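Local atomic coordinates of alpha-galactosidase (Lactobacillus brevis, PDB entry 3MI6), a protein that probably hydrolyses terminal, non-reducing alpha-D-galactose residues from alpha-galactosides such as galactose oligosaccharides, galactomannans and galactolipids. Residues P331-N336 against L473-W478. Residues are numbered along the deposited sequence; the frame is centred on the assembly and turned at random.
Sequences PVLINN and LDYIKW
The Tyr475 ring receives Leu333 obliquely, at its hydroxyl end: Leu333 CD2 lies 3.8 Å from Tyr475 OH and 4.2 Å from Tyr475 CZ. Met363 and Val365 of strand 363-366 also touch this tyrosine. The other flat group, the Asn335 amide, meets the end of Lys477 through its nitrogen, with the ammonium displaced from the amide plane.

Both pairs span the interior of the Melibiase (beta/alpha)8 barrel. Strands 333-335 and 475-478 are the first and fourth of its eight staves, and even at their closest the CA atoms of Asn335 and Lys477 are 10.2 Å apart, so side chains alone bridge the gap. Alternate residues point inward, which sets a polar layer near the C-terminal strand ends and an apolar one, Leu333 with Tyr475, farther from them. Leucine suits the apolar layer as a branched filler; tyrosine adds reach and a hydroxyl that makes a weak hydrogen bond to Glu525.

In the polar layer, lysine supplies both length and charge. With CG anti to the backbone N (chi1 -167°) and the rest of the chain extended, Lys477 NZ comes to 3.3 Å from Asn335 ND2. These two donors are not bonded to each other but share an acceptor: Asp367 OD1 accepts a hydrogen bond from Asn335 ND2 and forms a salt bridge with Lys477 NZ. Asparagine fits because its OD1 also accepts from Trp337 N, at the turn into a helix; together the two bonds fix the amide's rotation. Asp367 and Lys477 are predicted to bind substrate, and their salt bridge, with Asn335 in the second shell, probably holds both in place.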
ATOM      1  N   PRO D 331      44.451   5.068  -7.943  1.00 36.40           N
ATOM      2  CA  PRO D 331      44.963   6.409  -8.217  1.00 36.89           C
ATOM      3  C   PRO D 331      43.854   7.378  -8.664  1.00 36.16           C
ATOM      4  O   PRO D 331      42.819   6.943  -9.154  1.00 35.38           O
ATOM      5  CB  PRO D 331      45.967   6.152  -9.340  1.00 36.81           C
ATOM      6  CG  PRO D 331      45.405   4.989 -10.077  1.00 35.18           C
ATOM      7  CD  PRO D 331      44.783   4.113  -9.010  1.00 36.42           C
ATOM      8  N   VAL D 332      44.057   8.677  -8.466  1.00 35.94           N
ATOM      9  CA  VAL D 332      43.160   9.660  -9.043  1.00 34.61           C
ATOM     10  C   VAL D 332      43.553   9.861 -10.503  1.00 37.45           C
ATOM     11  O   VAL D 332      44.683  10.226 -10.802  1.00 37.90           O
ATOM     12  CB  VAL D 332      43.229  10.989  -8.288  1.00 34.91           C
ATOM     13  CG1 VAL D 332      42.330  12.025  -8.951  1.00 34.89           C
ATOM     14  CG2 VAL D 332      42.835  10.786  -6.853  1.00 34.41           C
ATOM     15  N   LEU D 333      42.632   9.603 -11.419  1.00 36.59           N
ATOM     16  CA  LEU D 333      42.985   9.642 -12.825  1.00 36.85           C
ATOM     17  C   LEU D 333      42.281  10.770 -13.551  1.00 40.92           C
ATOM     18  O   LEU D 333      41.321  11.344 -13.044  1.00 41.54           O
ATOM     19  CB  LEU D 333      42.634   8.321 -13.489  1.00 37.68           C
ATOM     20  CG  LEU D 333      41.151   7.955 -13.550  1.00 37.32           C
ATOM     21  CD1 LEU D 333      40.436   8.662 -14.689  1.00 36.45           C
ATOM     22  CD2 LEU D 333      41.000   6.454 -13.699  1.00 39.20           C
ATOM     23  N   ILE D 334      42.771  11.091 -14.742  1.00 42.26           N
ATOM     24  CA  ILE D 334      42.039  11.959 -15.646  1.00 42.10           C
ATOM     25  C   ILE D 334      41.927  11.285 -17.017  1.00 42.79           C
ATOM     26  O   ILE D 334      42.847  10.628 -17.461  1.00 42.36           O
ATOM     27  CB  ILE D 334      42.668  13.352 -15.748  1.00 41.89           C
ATOM     28  CG1 ILE D 334      41.892  14.197 -16.759  1.00 42.69           C
ATOM     29  CG2 ILE D 334      44.130  13.256 -16.130  1.00 41.86           C
ATOM     30  CD1 ILE D 334      42.195  15.657 -16.683  1.00 43.44           C
ATOM     31  N   ASN D 335      40.775  11.434 -17.659  1.00 47.10           N
ATOM     32  CA  ASN D 335      40.449  10.752 -18.904  1.00 47.70           C
ATOM     33  C   ASN D 335      39.963  11.803 -19.901  1.00 52.79           C
ATOM     34  O   ASN D 335      39.100  12.627 -19.558  1.00 50.62           O
ATOM     35  CB  ASN D 335      39.361   9.709 -18.615  1.00 48.56           C
ATOM     36  CG  ASN D 335      38.985   8.867 -19.827  1.00 53.53           C
ATOM     37  OD1 ASN D 335      39.022   9.331 -20.971  1.00 55.09           O
ATOM     38  ND2 ASN D 335      38.596   7.620 -19.572  1.00 50.21           N
ATOM     39  N   ASN D 336      40.517  11.788 -21.118  1.00 54.30           N
ATOM     40  CA  ASN D 336      40.204  12.813 -22.134  1.00 57.42           C
ATOM     41  C   ASN D 336      38.932  12.589 -22.975  1.00 55.70           C
ATOM     42  O   ASN D 336      38.655  13.354 -23.896  1.00 55.03           O
ATOM     43  CB  ASN D 336      41.385  13.005 -23.076  1.00 54.16           C
ATOM     44  CG  ASN D 336      41.635  11.788 -23.935  1.00 56.07           C
ATOM     45  OD1 ASN D 336      41.897  10.708 -23.418  1.00 54.46           O
ATOM     46  ND2 ASN D 336      41.552  11.951 -25.252  1.00 56.85           N
ATOM     47  N   LEU D 473      52.450   0.259 -19.812  1.00 50.17           N
ATOM     48  CA  LEU D 473      51.152   0.623 -19.291  1.00 49.47           C
ATOM     49  C   LEU D 473      50.984   0.310 -17.808  1.00 45.89           C
ATOM     50  O   LEU D 473      51.435  -0.715 -17.313  1.00 47.19           O
ATOM     51  CB  LEU D 473      50.077  -0.084 -20.098  1.00 47.92           C
ATOM     52  CG  LEU D 473      50.067   0.302 -21.570  1.00 50.32           C
ATOM     53  CD1 LEU D 473      48.980  -0.471 -22.282  1.00 52.01           C
ATOM     54  CD2 LEU D 473      49.873   1.796 -21.735  1.00 49.05           C
ATOM     55  N   ASP D 474      50.321   1.204 -17.100  1.00 43.33           N
ATOM     56  CA  ASP D 474      50.044   0.965 -15.703  1.00 44.82           C
ATOM     57  C   ASP D 474      48.618   0.486 -15.554  1.00 46.17           C
ATOM     58  O   ASP D 474      48.236  -0.033 -14.501  1.00 46.46           O
ATOM     59  CB  ASP D 474      50.236   2.248 -14.907  1.00 43.79           C
ATOM     60  CG  ASP D 474      51.671   2.672 -14.850  1.00 45.68           C
ATOM     61  OD1 ASP D 474      52.449   1.993 -14.144  1.00 43.00           O
ATOM     62  OD2 ASP D 474      52.013   3.673 -15.515  1.00 46.04           O
ATOM     63  N   TYR D 475      47.846   0.635 -16.627  1.00 44.60           N
ATOM     64  CA  TYR D 475      46.389   0.595 -16.538  1.00 44.42           C
ATOM     65  C   TYR D 475      45.784   0.487 -17.926  1.00 43.32           C
ATOM     66  O   TYR D 475      46.290   1.070 -18.879  1.00 43.56           O
ATOM     67  CB  TYR D 475      45.925   1.882 -15.849  1.00 43.45           C
ATOM     68  CG  TYR D 475      44.450   2.234 -15.882  1.00 43.20           C
ATOM     69  CD1 TYR D 475      43.888   2.849 -16.980  1.00 42.46           C
ATOM     70  CD2 TYR D 475      43.646   2.038 -14.768  1.00 44.47           C
ATOM     71  CE1 TYR D 475      42.547   3.211 -16.991  1.00 43.72           C
ATOM     72  CE2 TYR D 475      42.305   2.400 -14.766  1.00 42.62           C
ATOM     73  CZ  TYR D 475      41.759   2.988 -15.879  1.00 43.91           C
ATOM     74  OH  TYR D 475      40.420   3.345 -15.882  1.00 42.69           O
ATOM     75  N   ILE D 476      44.701  -0.266 -18.027  1.00 42.14           N
ATOM     76  CA  ILE D 476      43.977  -0.425 -19.278  1.00 40.12           C
ATOM     77  C   ILE D 476      42.466  -0.316 -19.021  1.00 41.90           C
ATOM     78  O   ILE D 476      41.914  -0.956 -18.128  1.00 40.20           O
ATOM     79  CB  ILE D 476      44.355  -1.765 -19.980  1.00 40.90           C
ATOM     80  CG1 ILE D 476      45.622  -1.586 -20.824  1.00 43.90           C
ATOM     81  CG2 ILE D 476      43.239  -2.263 -20.854  1.00 37.45           C
ATOM     82  CD1 ILE D 476      46.194  -2.871 -21.347  1.00 40.81           C
ATOM     83  N   LYS D 477      41.808   0.547 -19.775  1.00 42.06           N
ATOM     84  CA  LYS D 477      40.362   0.578 -19.780  1.00 41.30           C
ATOM     85  C   LYS D 477      39.928  -0.361 -20.899  1.00 40.45           C
ATOM     86  O   LYS D 477      40.204  -0.126 -22.072  1.00 38.42           O
ATOM     87  CB  LYS D 477      39.857   2.005 -20.013  1.00 41.46           C
ATOM     88  CG  LYS D 477      38.369   2.231 -19.734  1.00 44.24           C
ATOM     89  CD  LYS D 477      38.022   3.705 -19.995  1.00 46.80           C
ATOM     90  CE  LYS D 477      36.524   3.991 -19.947  1.00 47.10           C
ATOM     91  NZ  LYS D 477      36.181   5.421 -20.286  1.00 46.01           N
ATOM     92  N   TRP D 478      39.268  -1.443 -20.514  1.00 39.76           N
ATOM     93  CA  TRP D 478      38.823  -2.469 -21.448  1.00 39.81           C
ATOM     94  C   TRP D 478      37.307  -2.370 -21.624  1.00 41.13           C
ATOM     95  O   TRP D 478      36.523  -2.853 -20.797  1.00 39.36           O
ATOM     96  CB  TRP D 478      39.247  -3.840 -20.916  1.00 38.91           C
ATOM     97  CG  TRP D 478      38.722  -5.043 -21.641  1.00 42.13           C
ATOM     98  CD1 TRP D 478      37.585  -5.131 -22.382  1.00 42.13           C
ATOM     99  CD2 TRP D 478      39.306  -6.351 -21.650  1.00 43.91           C
ATOM    100  NE1 TRP D 478      37.423  -6.411 -22.863  1.00 40.37           N
ATOM    101  CE2 TRP D 478      38.464  -7.180 -22.425  1.00 41.81           C
ATOM    102  CE3 TRP D 478      40.459  -6.902 -21.076  1.00 41.49           C
ATOM    103  CZ2 TRP D 478      38.737  -8.527 -22.644  1.00 41.63           C
ATOM    104  CZ3 TRP D 478      40.728  -8.245 -21.292  1.00 42.86           C
ATOM    105  CH2 TRP D 478      39.873  -9.043 -22.070  1.00 42.93           C
TER